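Local atomic coordinates of Ara h 8 allergen isoform (Arachis hypogaea, PDB entry 6V8M), a protein that binds 8-anilino-1-naphthalene sulfonate in the crystal and, as a peanut allergen of the Bet v 1 (PR-10) family, probably carries small hydrophobic ligands, perhaps abscisic acid. Residues 29-34 with 39-44; 89-92 with 97-100; 17-22 with 102-107. All coordinates share one frame; numbering follows the deposited sequence.

Interaction 1: 29-34 with 39-44; sequences ELTPKL and QSIEIV. With 2AN (8-anilino-1-naphthalene sulfonate), chain G.
Thr31 and Ile41 form the apolar part of the contact between helix 29-34 and strand 39-43, whose short axes run nearly antiparallel (168°). The far end of the isoleucine does the touching: Ile41 CD1 lies 3.8 Å from Thr31 CB, with the threonine methyl CG2 a little farther off, and the two side chains cross obliquely. CG1 of Ile41 stands anti to the carbonyl carbon (chi1 -59°), and the branch then runs out extended, carrying its methyl to the helix. Ile41 CD1 also comes 4.3 Å from Pro32 CD. Threonine suits this buried position because its methyl joins the packing while its hydroxyl is hydrogen-bonded to the Gly27 carbonyl.

Where Pro32 meets polar backbone the contact is simple van der Waals packing, with Pro32 CB 3.9 Å from Gln39 O. Lacking an N-H, proline sits where the helix kinks. Both Gln39 and Ser40 pair through their backbones with Thr57, a classic beta bulge in the edge strand.

A bound dye makes the third group of contacts. Its anilino ring carbon C15 lies 3.4 Å from Glu42 OE2, and its naphthalene carbon C2 lies 3.7 Å from Val44 CG2; Lys55 provides a hydrogen bond to it. Packing of helix 27-34 against the outermost strand 38-45 belongs to the Bet v 1 fold, where two short helices are inserted between the first two strands of the sheet.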
ATOM      1  N   GLU A  29     -10.691  -4.759  -4.679  1.00 37.96           N
ATOM      2  CA  GLU A  29     -11.733  -5.776  -4.383  1.00 40.81           C
ATOM      3  C   GLU A  29     -11.213  -6.834  -3.401  1.00 39.40           C
ATOM      4  O   GLU A  29     -11.985  -7.238  -2.523  1.00 38.78           O
ATOM      5  CB  GLU A  29     -12.234  -6.375  -5.695  1.00 46.76           C
ATOM      6  CG  GLU A  29     -12.743  -5.297  -6.641  1.00 52.63           C
ATOM      7  CD  GLU A  29     -13.962  -5.643  -7.482  1.00 63.16           C
ATOM      8  OE1 GLU A  29     -14.686  -4.698  -7.903  1.00 69.45           O
ATOM      9  OE2 GLU A  29     -14.196  -6.853  -7.715  1.00 71.91           O
ATOM     10  N   LEU A  30      -9.955  -7.260  -3.524  1.00 36.89           N
ATOM     11  CA  LEU A  30      -9.417  -8.358  -2.668  1.00 36.94           C
ATOM     12  C   LEU A  30      -9.148  -7.872  -1.248  1.00 36.08           C
ATOM     13  O   LEU A  30      -9.367  -8.636  -0.306  1.00 37.61           O
ATOM     14  CB  LEU A  30      -8.126  -8.898  -3.279  1.00 37.32           C
ATOM     15  CG  LEU A  30      -8.304  -9.909  -4.394  1.00 41.77           C
ATOM     16  CD1 LEU A  30      -6.945 -10.393  -4.869  1.00 40.33           C
ATOM     17  CD2 LEU A  30      -9.150 -11.089  -3.934  1.00 42.87           C
ATOM     18  N   THR A  31      -8.640  -6.663  -1.065  1.00 34.01           N
ATOM     19  CA  THR A  31      -8.120  -6.266   0.265  1.00 34.54           C
ATOM     20  C   THR A  31      -9.205  -6.411   1.324  1.00 34.97           C
ATOM     21  O   THR A  31      -8.947  -7.025   2.346  1.00 34.80           O
ATOM     22  CB  THR A  31      -7.441  -4.894   0.242  1.00 35.27           C
ATOM     23  OG1 THR A  31      -6.322  -5.027  -0.656  1.00 34.52           O
ATOM     24  CG2 THR A  31      -7.014  -4.452   1.617  1.00 36.20           C
ATOM     25  N   PRO A  32     -10.427  -5.840   1.188  1.00 34.09           N
ATOM     26  CA  PRO A  32     -11.407  -5.967   2.259  1.00 35.09           C
ATOM     27  C   PRO A  32     -11.921  -7.401   2.453  1.00 35.36           C
ATOM     28  O   PRO A  32     -12.467  -7.695   3.491  1.00 36.71           O
ATOM     29  CB  PRO A  32     -12.549  -4.999   1.889  1.00 37.32           C
ATOM     30  CG  PRO A  32     -12.251  -4.515   0.476  1.00 37.60           C
ATOM     31  CD  PRO A  32     -10.858  -4.967   0.090  1.00 35.20           C
ATOM     32  N   LYS A  33     -11.808  -8.250   1.425  1.00 36.56           N
ATOM     33  CA  LYS A  33     -12.182  -9.676   1.517  1.00 39.27           C
ATOM     34  C   LYS A  33     -11.192 -10.423   2.396  1.00 37.84           C
ATOM     35  O   LYS A  33     -11.587 -11.417   3.010  1.00 40.46           O
ATOM     36  CB  LYS A  33     -12.154 -10.333   0.138  1.00 42.53           C
ATOM     37  CG  LYS A  33     -13.434 -10.208  -0.647  1.00 47.11           C
ATOM     38  CD  LYS A  33     -13.483 -11.119  -1.844  1.00 48.99           C
ATOM     39  CE  LYS A  33     -14.536 -10.654  -2.825  1.00 53.69           C
ATOM     40  NZ  LYS A  33     -14.533 -11.486  -4.052  1.00 57.64           N
ATOM     41  N   LEU A  34      -9.932  -9.979   2.407  1.00 35.59           N
ATOM     42  CA  LEU A  34      -8.833 -10.705   3.095  1.00 37.41           C
ATOM     43  C   LEU A  34      -8.483 -10.078   4.445  1.00 40.60           C
ATOM     44  O   LEU A  34      -8.005 -10.835   5.304  1.00 45.27           O
ATOM     45  CB  LEU A  34      -7.623 -10.736   2.173  1.00 35.12           C
ATOM     46  CG  LEU A  34      -7.828 -11.495   0.870  1.00 37.08           C
ATOM     47  CD1 LEU A  34      -6.599 -11.413   0.005  1.00 38.26           C
ATOM     48  CD2 LEU A  34      -8.181 -12.941   1.137  1.00 39.98           C
ATOM     49  N   GLN A  39     -12.986  -2.323   5.916  1.00 35.84           N
ATOM     50  CA  GLN A  39     -14.428  -2.438   5.588  1.00 37.11           C
ATOM     51  C   GLN A  39     -14.640  -2.171   4.108  1.00 36.76           C
ATOM     52  O   GLN A  39     -15.471  -2.871   3.481  1.00 35.56           O
ATOM     53  CB  GLN A  39     -15.249  -1.442   6.391  1.00 39.60           C
ATOM     54  CG  GLN A  39     -15.150  -1.634   7.890  1.00 42.35           C
ATOM     55  CD  GLN A  39     -15.492  -3.033   8.328  1.00 45.46           C
ATOM     56  OE1 GLN A  39     -16.650  -3.467   8.276  1.00 45.64           O
ATOM     57  NE2 GLN A  39     -14.480  -3.728   8.828  1.00 47.10           N
ATOM     58  N   SER A  40     -13.918  -1.199   3.552  1.00 36.12           N
ATOM     59  CA  SER A  40     -14.212  -0.761   2.181  1.00 35.80           C
ATOM     60  C   SER A  40     -13.054  -0.005   1.590  1.00 35.34           C
ATOM     61  O   SER A  40     -12.351   0.682   2.326  1.00 34.34           O
ATOM     62  CB  SER A  40     -15.481   0.045   2.137  1.00 37.46           C
ATOM     63  OG  SER A  40     -15.403   1.187   2.982  1.00 37.60           O
ATOM     64  N   ILE A  41     -12.924  -0.151   0.280  1.00 35.00           N
ATOM     65  CA  ILE A  41     -12.059   0.712  -0.559  1.00 34.76           C
ATOM     66  C   ILE A  41     -12.965   1.278  -1.643  1.00 36.39           C
ATOM     67  O   ILE A  41     -13.532   0.516  -2.428  1.00 39.00           O
ATOM     68  CB  ILE A  41     -10.832  -0.028  -1.089  1.00 34.38           C
ATOM     69  CG1 ILE A  41      -9.979  -0.569   0.067  1.00 36.13           C
ATOM     70  CG2 ILE A  41     -10.072   0.886  -2.042  1.00 34.87           C
ATOM     71  CD1 ILE A  41      -8.708  -1.311  -0.339  1.00 37.07           C
ATOM     72  N   GLU A  42     -13.201   2.577  -1.580  1.00 38.27           N
ATOM     73  CA  GLU A  42     -14.153   3.280  -2.464  1.00 41.58           C
ATOM     74  C   GLU A  42     -13.372   4.247  -3.331  1.00 41.44           C
ATOM     75  O   GLU A  42     -12.506   4.945  -2.784  1.00 38.66           O
ATOM     76  CB  GLU A  42     -15.144   4.072  -1.627  1.00 45.62           C
ATOM     77  CG  GLU A  42     -15.998   3.219  -0.711  1.00 50.97           C
ATOM     78  CD  GLU A  42     -16.942   4.022   0.171  1.00 54.60           C
ATOM     79  OE1 GLU A  42     -16.473   4.626   1.193  1.00 51.48           O
ATOM     80  OE2 GLU A  42     -18.143   4.081  -0.187  1.00 61.12           O
ATOM     81  N   ILE A  43     -13.648   4.270  -4.630  1.00 41.20           N
ATOM     82  CA  ILE A  43     -13.022   5.250  -5.562  1.00 41.70           C
ATOM     83  C   ILE A  43     -13.788   6.566  -5.413  1.00 40.75           C
ATOM     84  O   ILE A  43     -14.965   6.582  -5.755  1.00 42.79           O
ATOM     85  CB  ILE A  43     -13.049   4.746  -7.020  1.00 45.67           C
ATOM     86  CG1 ILE A  43     -12.465   3.338  -7.165  1.00 47.72           C
ATOM     87  CG2 ILE A  43     -12.372   5.741  -7.949  1.00 45.53           C
ATOM     88  CD1 ILE A  43     -11.054   3.194  -6.621  1.00 48.77           C
ATOM     89  N   VAL A  44     -13.125   7.615  -4.929  1.00 39.42           N
ATOM     90  CA  VAL A  44     -13.696   8.982  -4.740  1.00 41.13           C
ATOM     91  C   VAL A  44     -13.656   9.720  -6.084  1.00 40.73           C
ATOM     92  O   VAL A  44     -14.656  10.384  -6.459  1.00 41.03           O
ATOM     93  CB  VAL A  44     -12.900   9.774  -3.685  1.00 43.07           C
ATOM     94  CG1 VAL A  44     -13.475  11.185  -3.550  1.00 45.88           C
ATOM     95  CG2 VAL A  44     -12.899   9.071  -2.338  1.00 44.90           C
TER
HETATM   96  C1  2AN G 205     -15.867  10.756   0.907  0.75 61.16           C
HETATM   97  C2  2AN G 205     -14.808  11.103   0.129  0.75 60.66           C
HETATM   98  C3  2AN G 205     -13.697  11.775   0.663  0.75 59.33           C
HETATM   99  C4  2AN G 205     -13.676  12.128   1.973  0.75 58.29           C
HETATM  100  C5  2AN G 205     -14.759  11.806   2.826  0.75 58.30           C
HETATM  101  C6  2AN G 205     -14.738  12.169   4.192  0.75 59.71           C
HETATM  102  C7  2AN G 205     -15.770  11.870   5.013  0.75 62.40           C
HETATM  103  C8  2AN G 205     -16.885  11.166   4.529  0.75 61.90           C
HETATM  104  N   2AN G 205     -16.990  10.093   0.369  0.75 66.64           N
HETATM  105  S   2AN G 205     -18.386   9.895   2.718  0.75 71.40           S
HETATM  106  C9  2AN G 205     -16.958  10.802   3.211  0.75 64.27           C
HETATM  107  C10 2AN G 205     -15.886  11.106   2.302  0.75 59.17           C
HETATM  108  C11 2AN G 205     -17.077   9.213  -0.723  0.75 72.10           C
HETATM  109  C12 2AN G 205     -17.375   9.706  -1.987  0.75 74.12           C
HETATM  110  C13 2AN G 205     -17.485   8.839  -3.063  0.75 74.88           C
HETATM  111  C14 2AN G 205     -17.319   7.484  -2.887  0.75 74.82           C
HETATM  112  C15 2AN G 205     -17.041   6.989  -1.634  0.75 75.25           C
HETATM  113  C16 2AN G 205     -16.926   7.843  -0.549  0.75 74.57           C
HETATM  114  O1  2AN G 205     -19.182   9.589   4.033  0.75 69.47           O
HETATM  115  O2  2AN G 205     -17.958   8.628   2.213  0.75 72.90           O
HETATM  116  O3  2AN G 205     -19.201  10.731   1.889  0.75 73.05           O

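Interaction 2: 89-92 with 97-100; sequences TGFQ and KVSF. With 2AN (8-anilino-1-naphthalene sulfonate), chain E.
Phe91 presents the edge of its ring to strand 97-100, and this is the tight part of the protein contact. Phe91 CE2 comes within 3.9 Å of Lys97 CA, with Lys97 N also lying in the ring plane at the edge. Next to it, Phe91 CZ meets the Val98 methyl CG2 at 4.0 Å. With CG anti to the backbone N (chi1 -158°), the phenyl ring is swung out of its loop so that its edge meets the strand. Ile85 and Val67 also touch it, so an aromatic side chain, broad and wholly apolar, suits the place. Val98 is buried, packing as well on Val117 and Phe119 of the next strand; its compact branched shape leaves one methyl for the ring.

Residues 89-92 belong to the loop between strands 80-86 and 95-107 of the Bet v 1 fold, at the position of the latch loop in related plant abscisic acid receptors. Here the loop borders a pocket occupied by the dye.

Phe91 and Gln92 meet that dye more loosely: its carbon C3 stands near the plane of the Phe91 ring, 4.4 Å from Phe91 CD1, and 4.0 Å from Gln92 OE1. Gly90 is the close point, where the absence of a side chain makes room for the anilino ring, with dye C15 3.7 Å from Gly90 O. Farther in, Phe100 meets the naphthalene obliquely near C6 while its ring stacks with Tyr83. Beyond CB, the side chain of the partly exposed Lys97 leads away from Phe91, extended past Thr84 and Ser86.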
ATOM      1  N   THR A  89      -9.513  10.520   9.175  1.00 38.44           N
ATOM      2  CA  THR A  89      -9.599  10.332  10.645  1.00 39.36           C
ATOM      3  C   THR A  89      -8.681   9.198  11.127  1.00 40.42           C
ATOM      4  O   THR A  89      -8.292   9.236  12.332  1.00 43.76           O
ATOM      5  CB  THR A  89     -11.058  10.069  11.005  1.00 41.01           C
ATOM      6  OG1 THR A  89     -11.591   9.034  10.169  1.00 39.10           O
ATOM      7  CG2 THR A  89     -11.923  11.296  10.827  1.00 42.61           C
ATOM      8  N   GLY A  90      -8.323   8.263  10.238  1.00 35.90           N
ATOM      9  CA  GLY A  90      -7.540   7.052  10.540  1.00 38.17           C
ATOM     10  C   GLY A  90      -6.050   7.311  10.515  1.00 38.54           C
ATOM     11  O   GLY A  90      -5.296   6.446  10.971  1.00 41.31           O
ATOM     12  N   PHE A  91      -5.640   8.460   9.984  1.00 39.70           N
ATOM     13  CA  PHE A  91      -4.216   8.726   9.643  1.00 38.37           C
ATOM     14  C   PHE A  91      -3.490   9.327  10.848  1.00 41.17           C
ATOM     15  O   PHE A  91      -4.070  10.198  11.543  1.00 42.91           O
ATOM     16  CB  PHE A  91      -4.139   9.637   8.416  1.00 38.84           C
ATOM     17  CG  PHE A  91      -2.824   9.536   7.676  1.00 37.94           C
ATOM     18  CD1 PHE A  91      -2.273   8.302   7.349  1.00 40.21           C
ATOM     19  CD2 PHE A  91      -2.150  10.680   7.307  1.00 41.24           C
ATOM     20  CE1 PHE A  91      -1.083   8.216   6.629  1.00 41.22           C
ATOM     21  CE2 PHE A  91      -0.944  10.593   6.626  1.00 40.40           C
ATOM     22  CZ  PHE A  91      -0.415   9.362   6.289  1.00 40.26           C
ATOM     23  N   GLN A  92      -2.247   8.877  11.106  1.00 41.39           N
ATOM     24  CA  GLN A  92      -1.453   9.373  12.262  1.00 43.79           C
ATOM     25  C   GLN A  92      -1.437  10.911  12.210  1.00 41.57           C
ATOM     26  O   GLN A  92      -1.192  11.474  11.122  1.00 42.05           O
ATOM     27  CB  GLN A  92      -0.046   8.767  12.262  1.00 46.53           C
ATOM     28  CG  GLN A  92       0.036   7.341  12.804  1.00 50.28           C
ATOM     29  CD  GLN A  92      -0.157   6.280  11.739  1.00 49.11           C
ATOM     30  OE1 GLN A  92      -0.642   6.540  10.636  1.00 48.71           O
ATOM     31  NE2 GLN A  92       0.233   5.056  12.053  1.00 49.21           N
ATOM     32  N   LYS A  97       1.792  13.003   4.988  1.00 35.94           N
ATOM     33  CA  LYS A  97       1.523  11.953   3.984  1.00 34.18           C
ATOM     34  C   LYS A  97       2.628  10.897   4.054  1.00 33.37           C
ATOM     35  O   LYS A  97       3.727  11.188   4.568  1.00 32.78           O
ATOM     36  CB  LYS A  97       1.427  12.545   2.569  1.00 35.98           C
ATOM     37  CG  LYS A  97       2.706  13.177   2.035  1.00 38.85           C
ATOM     38  CD  LYS A  97       2.563  13.817   0.658  1.00 42.12           C
ATOM     39  CE  LYS A  97       3.872  14.399   0.169  1.00 44.89           C
ATOM     40  NZ  LYS A  97       3.812  14.895  -1.233  1.00 48.10           N
ATOM     41  N   VAL A  98       2.354   9.741   3.465  1.00 32.06           N
ATOM     42  CA  VAL A  98       3.375   8.701   3.156  1.00 32.72           C
ATOM     43  C   VAL A  98       3.261   8.332   1.676  1.00 31.90           C
ATOM     44  O   VAL A  98       2.172   7.958   1.237  1.00 30.61           O
ATOM     45  CB  VAL A  98       3.247   7.465   4.058  1.00 32.45           C
ATOM     46  CG1 VAL A  98       4.414   6.531   3.825  1.00 32.83           C
ATOM     47  CG2 VAL A  98       3.154   7.828   5.524  1.00 36.42           C
ATOM     48  N   SER A  99       4.353   8.473   0.926  1.00 30.76           N
ATOM     49  CA  SER A  99       4.443   8.154  -0.516  1.00 32.79           C
ATOM     50  C   SER A  99       5.184   6.836  -0.677  1.00 33.27           C
ATOM     51  O   SER A  99       6.293   6.685  -0.141  1.00 35.06           O
ATOM     52  CB  SER A  99       5.080   9.270  -1.302  1.00 36.17           C
ATOM     53  OG  SER A  99       4.207  10.401  -1.233  1.00 44.11           O
ATOM     54  N   PHE A 100       4.545   5.921  -1.385  1.00 31.82           N
ATOM     55  CA  PHE A 100       5.081   4.590  -1.687  1.00 30.02           C
ATOM     56  C   PHE A 100       5.387   4.505  -3.170  1.00 30.93           C
ATOM     57  O   PHE A 100       4.558   4.897  -3.982  1.00 31.78           O
ATOM     58  CB  PHE A 100       4.051   3.518  -1.375  1.00 29.79           C
ATOM     59  CG  PHE A 100       3.654   3.417   0.066  1.00 29.91           C
ATOM     60  CD1 PHE A 100       2.771   4.333   0.626  1.00 31.60           C
ATOM     61  CD2 PHE A 100       4.153   2.404   0.850  1.00 32.35           C
ATOM     62  CE1 PHE A 100       2.408   4.238   1.957  1.00 33.34           C
ATOM     63  CE2 PHE A 100       3.776   2.311   2.177  1.00 33.13           C
ATOM     64  CZ  PHE A 100       2.906   3.217   2.723  1.00 32.51           C
TER
HETATM   65  C1  2AN E 203      -3.601   2.900   6.668  1.00 43.22           C
HETATM   66  C2  2AN E 203      -3.157   3.728   7.661  1.00 41.00           C
HETATM   67  C3  2AN E 203      -1.794   3.953   7.868  1.00 40.43           C
HETATM   68  C4  2AN E 203      -0.890   3.253   7.145  1.00 44.68           C
HETATM   69  C5  2AN E 203      -1.290   2.381   6.108  1.00 41.33           C
HETATM   70  C6  2AN E 203      -0.314   1.702   5.346  1.00 39.41           C
HETATM   71  C7  2AN E 203      -0.654   0.865   4.364  1.00 39.76           C
HETATM   72  C8  2AN E 203      -1.998   0.681   4.021  1.00 43.15           C
HETATM   73  N   2AN E 203      -4.968   2.613   6.540  1.00 44.42           N
HETATM   74  S   2AN E 203      -4.604   1.087   4.052  1.00 44.78           S
HETATM   75  C9  2AN E 203      -2.991   1.270   4.753  1.00 38.82           C
HETATM   76  C10 2AN E 203      -2.675   2.173   5.832  1.00 39.91           C
HETATM   77  C11 2AN E 203      -6.006   2.891   7.454  1.00 39.37           C
HETATM   78  C12 2AN E 203      -7.275   3.050   6.908  1.00 37.88           C
HETATM   79  C13 2AN E 203      -8.343   3.387   7.724  1.00 37.26           C
HETATM   80  C14 2AN E 203      -8.165   3.546   9.079  1.00 37.14           C
HETATM   81  C15 2AN E 203      -6.913   3.384   9.630  1.00 39.64           C
HETATM   82  C16 2AN E 203      -5.833   3.057   8.826  1.00 41.78           C
HETATM   83  O1  2AN E 203      -5.151   2.409   3.980  1.00 43.92           O
HETATM   84  O2  2AN E 203      -4.475   0.407   2.796  1.00 46.93           O
HETATM   85  O3  2AN E 203      -5.488   0.261   5.003  1.00 41.37           O

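Interaction 3: 17-22 with 102-107; sequences AKLFKA and TKLEAA
Leu104 drives its CD1 methyl against the helix at the junction of Leu19 and Phe20. The closest approach is to backbone, with Leu104 CD1 3.7 Å from Phe20 N. Leu104 CD1 lies 3.9 Å from Phe20 CB and 4.0 Å from Leu19 CB. The Leu19 and Leu104 side chains meet at about a right angle, one methyl of Leu104 resting against the CB-CG part of Leu19. Relative to the Phe20 ring, CD1 lies at the edge, near the ring plane.

CG of Leu104 is anti to its carbonyl carbon (chi1 -46°), which sends the isobutyl group out from the strand to the helix. Leucine fits because its methyl can lodge where Leu19 and Phe20 adjoin without bringing a polar atom into the buried interface. Its strand neighbour Lys103 points away and hydrogen-bonds Thr78 O through NZ.

Helices 16-25 and 27-34, which follow the first strand, are the pair of short helices of the Bet v 1 fold, packing against the C-terminal helix 129-152. Leu104 also touches Tyr79, Pro16 and Ile113 of strand 110-121, while Leu19 reaches Phe143 and Ala22 meets Ile146 and Val150, so helix 16-25 touches both the sheet and the long helix.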
ATOM      1  N   ALA A  17       3.518 -11.120 -12.872  1.00 35.99           N
ATOM      2  CA  ALA A  17       2.257 -10.757 -13.564  1.00 35.76           C
ATOM      3  C   ALA A  17       1.096 -11.154 -12.638  1.00 36.46           C
ATOM      4  O   ALA A  17       0.165 -10.349 -12.405  1.00 37.21           O
ATOM      5  CB  ALA A  17       2.147 -11.417 -14.908  1.00 37.88           C
ATOM      6  N   LYS A  18       1.175 -12.356 -12.073  1.00 37.30           N
ATOM      7  CA  LYS A  18       0.137 -12.888 -11.160  1.00 37.88           C
ATOM      8  C   LYS A  18       0.089 -12.049  -9.877  1.00 34.53           C
ATOM      9  O   LYS A  18      -1.030 -11.698  -9.415  1.00 33.25           O
ATOM     10  CB  LYS A  18       0.462 -14.355 -10.887  1.00 44.51           C
ATOM     11  CG  LYS A  18      -0.597 -15.157 -10.160  1.00 52.07           C
ATOM     12  CD  LYS A  18      -0.432 -16.656 -10.399  1.00 58.98           C
ATOM     13  CE  LYS A  18      -1.674 -17.458 -10.073  1.00 66.57           C
ATOM     14  NZ  LYS A  18      -1.927 -18.519 -11.080  1.00 71.94           N
ATOM     15  N   LEU A  19       1.250 -11.757  -9.292  1.00 33.50           N
ATOM     16  CA  LEU A  19       1.329 -10.996  -8.020  1.00 33.68           C
ATOM     17  C   LEU A  19       0.849  -9.552  -8.232  1.00 32.53           C
ATOM     18  O   LEU A  19       0.091  -9.063  -7.399  1.00 32.80           O
ATOM     19  CB  LEU A  19       2.765 -11.043  -7.496  1.00 35.36           C
ATOM     20  CG  LEU A  19       2.972 -10.472  -6.089  1.00 34.55           C
ATOM     21  CD1 LEU A  19       2.029 -11.149  -5.090  1.00 33.93           C
ATOM     22  CD2 LEU A  19       4.443 -10.657  -5.692  1.00 34.86           C
ATOM     23  N   PHE A  20       1.180  -8.922  -9.357  1.00 32.78           N
ATOM     24  CA  PHE A  20       0.735  -7.541  -9.684  1.00 32.79           C
ATOM     25  C   PHE A  20      -0.778  -7.504  -9.877  1.00 31.44           C
ATOM     26  O   PHE A  20      -1.462  -6.557  -9.412  1.00 32.77           O
ATOM     27  CB  PHE A  20       1.467  -7.020 -10.907  1.00 32.45           C
ATOM     28  CG  PHE A  20       1.231  -5.562 -11.179  1.00 32.66           C
ATOM     29  CD1 PHE A  20       1.907  -4.596 -10.451  1.00 33.41           C
ATOM     30  CD2 PHE A  20       0.260  -5.167 -12.073  1.00 33.71           C
ATOM     31  CE1 PHE A  20       1.668  -3.250 -10.679  1.00 36.19           C
ATOM     32  CE2 PHE A  20       0.028  -3.816 -12.303  1.00 35.33           C
ATOM     33  CZ  PHE A  20       0.738  -2.869 -11.617  1.00 35.02           C
ATOM     34  N   LYS A  21      -1.307  -8.502 -10.576  1.00 33.52           N
ATOM     35  CA  LYS A  21      -2.765  -8.567 -10.839  1.00 34.47           C
ATOM     36  C   LYS A  21      -3.511  -8.596  -9.498  1.00 33.76           C
ATOM     37  O   LYS A  21      -4.509  -7.884  -9.348  1.00 33.30           O
ATOM     38  CB  LYS A  21      -3.110  -9.794 -11.687  1.00 38.01           C
ATOM     39  CG  LYS A  21      -4.587  -9.881 -12.053  1.00 42.88           C
ATOM     40  CD  LYS A  21      -4.883 -10.859 -13.158  1.00 48.41           C
ATOM     41  CE  LYS A  21      -6.358 -10.914 -13.486  1.00 53.90           C
ATOM     42  NZ  LYS A  21      -7.033 -12.015 -12.758  1.00 57.49           N
ATOM     43  N   ALA A  22      -3.063  -9.425  -8.554  1.00 30.99           N
ATOM     44  CA  ALA A  22      -3.756  -9.589  -7.252  1.00 31.68           C
ATOM     45  C   ALA A  22      -3.557  -8.346  -6.377  1.00 30.89           C
ATOM     46  O   ALA A  22      -4.530  -7.888  -5.774  1.00 34.48           O
ATOM     47  CB  ALA A  22      -3.260 -10.835  -6.593  1.00 31.51           C
ATOM     48  N   THR A 102       6.461   1.233  -5.573  1.00 33.38           N
ATOM     49  CA  THR A 102       6.601  -0.239  -5.554  1.00 33.10           C
ATOM     50  C   THR A 102       6.802  -0.717  -6.993  1.00 33.79           C
ATOM     51  O   THR A 102       6.174  -0.193  -7.949  1.00 31.88           O
ATOM     52  CB  THR A 102       5.443  -0.978  -4.872  1.00 34.43           C
ATOM     53  OG1 THR A 102       4.274  -1.072  -5.702  1.00 33.99           O
ATOM     54  CG2 THR A 102       5.069  -0.354  -3.542  1.00 34.79           C
ATOM     55  N   LYS A 103       7.697  -1.672  -7.130  1.00 33.09           N
ATOM     56  CA  LYS A 103       7.968  -2.360  -8.403  1.00 35.82           C
ATOM     57  C   LYS A 103       8.311  -3.835  -8.167  1.00 32.79           C
ATOM     58  O   LYS A 103       9.142  -4.157  -7.302  1.00 32.53           O
ATOM     59  CB  LYS A 103       9.113  -1.634  -9.114  1.00 37.43           C
ATOM     60  CG  LYS A 103       9.343  -2.131 -10.530  1.00 41.69           C
ATOM     61  CD  LYS A 103      10.348  -1.375 -11.354  1.00 42.81           C
ATOM     62  CE  LYS A 103      10.316  -1.744 -12.835  1.00 43.47           C
ATOM     63  NZ  LYS A 103      10.195  -3.203 -13.117  1.00 42.79           N
ATOM     64  N   LEU A 104       7.725  -4.700  -8.981  1.00 33.08           N
ATOM     65  CA  LEU A 104       8.085  -6.128  -9.048  1.00 33.32           C
ATOM     66  C   LEU A 104       8.997  -6.383 -10.251  1.00 35.30           C
ATOM     67  O   LEU A 104       8.946  -5.633 -11.261  1.00 36.34           O
ATOM     68  CB  LEU A 104       6.814  -6.957  -9.198  1.00 33.93           C
ATOM     69  CG  LEU A 104       5.657  -6.604  -8.275  1.00 34.32           C
ATOM     70  CD1 LEU A 104       4.561  -7.609  -8.548  1.00 36.54           C
ATOM     71  CD2 LEU A 104       6.083  -6.597  -6.816  1.00 35.71           C
ATOM     72  N   GLU A 105       9.742  -7.469 -10.177  1.00 35.78           N
ATOM     73  CA  GLU A 105      10.436  -8.016 -11.377  1.00 38.62           C
ATOM     74  C   GLU A 105      10.493  -9.522 -11.217  1.00 38.58           C
ATOM     75  O   GLU A 105      10.454 -10.027 -10.054  1.00 37.40           O
ATOM     76  CB  GLU A 105      11.783  -7.322 -11.607  1.00 44.40           C
ATOM     77  CG  GLU A 105      12.838  -7.583 -10.582  1.00 47.16           C
ATOM     78  CD  GLU A 105      14.196  -6.995 -10.957  1.00 52.43           C
ATOM     79  OE1 GLU A 105      15.210  -7.603 -10.602  1.00 52.58           O
ATOM     80  OE2 GLU A 105      14.233  -5.937 -11.617  1.00 57.40           O
ATOM     81  N   ALA A 106      10.577 -10.228 -12.338  1.00 37.48           N
ATOM     82  CA  ALA A 106      10.732 -11.695 -12.343  1.00 38.49           C
ATOM     83  C   ALA A 106      12.061 -12.069 -11.673  1.00 40.63           C
ATOM     84  O   ALA A 106      13.093 -11.446 -12.007  1.00 38.79           O
ATOM     85  CB  ALA A 106      10.653 -12.202 -13.751  1.00 39.71           C
ATOM     86  N   ALA A 107      12.038 -13.057 -10.772  1.00 40.61           N
ATOM     87  CA  ALA A 107      13.249 -13.615 -10.115  1.00 44.47           C
ATOM     88  C   ALA A 107      13.008 -15.069  -9.692  1.00 46.40           C
ATOM     89  O   ALA A 107      12.122 -15.291  -8.853  1.00 44.74           O
ATOM     90  CB  ALA A 107      13.621 -12.787  -8.918  1.00 46.28           C
TER

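How the interactions relate
Interaction 3 is the buried contact of the three, interaction 2 is partly buried, and interaction 1 lies at the surface. All reach the same antiparallel sheet, but at different places: interaction 1 uses its outermost strand 38-45, whereas interactions 2 and 3 share strand 95-107 and lie on opposite sides of the chain's centre. Helices 16-25 and 27-34 follow one another, and interactions 1 and 3 touch through Leu30 CD1 and Ala22 O, 3.6 Å apart. Chemistry follows position: interaction 3 is aliphatic packing against a helix backbone, interaction 2 sets a ring edge against a strand, and interaction 1 mixes methyls with polar backbone. Interactions 1 and 2 both border bound dye, unlike the segments of interaction 3.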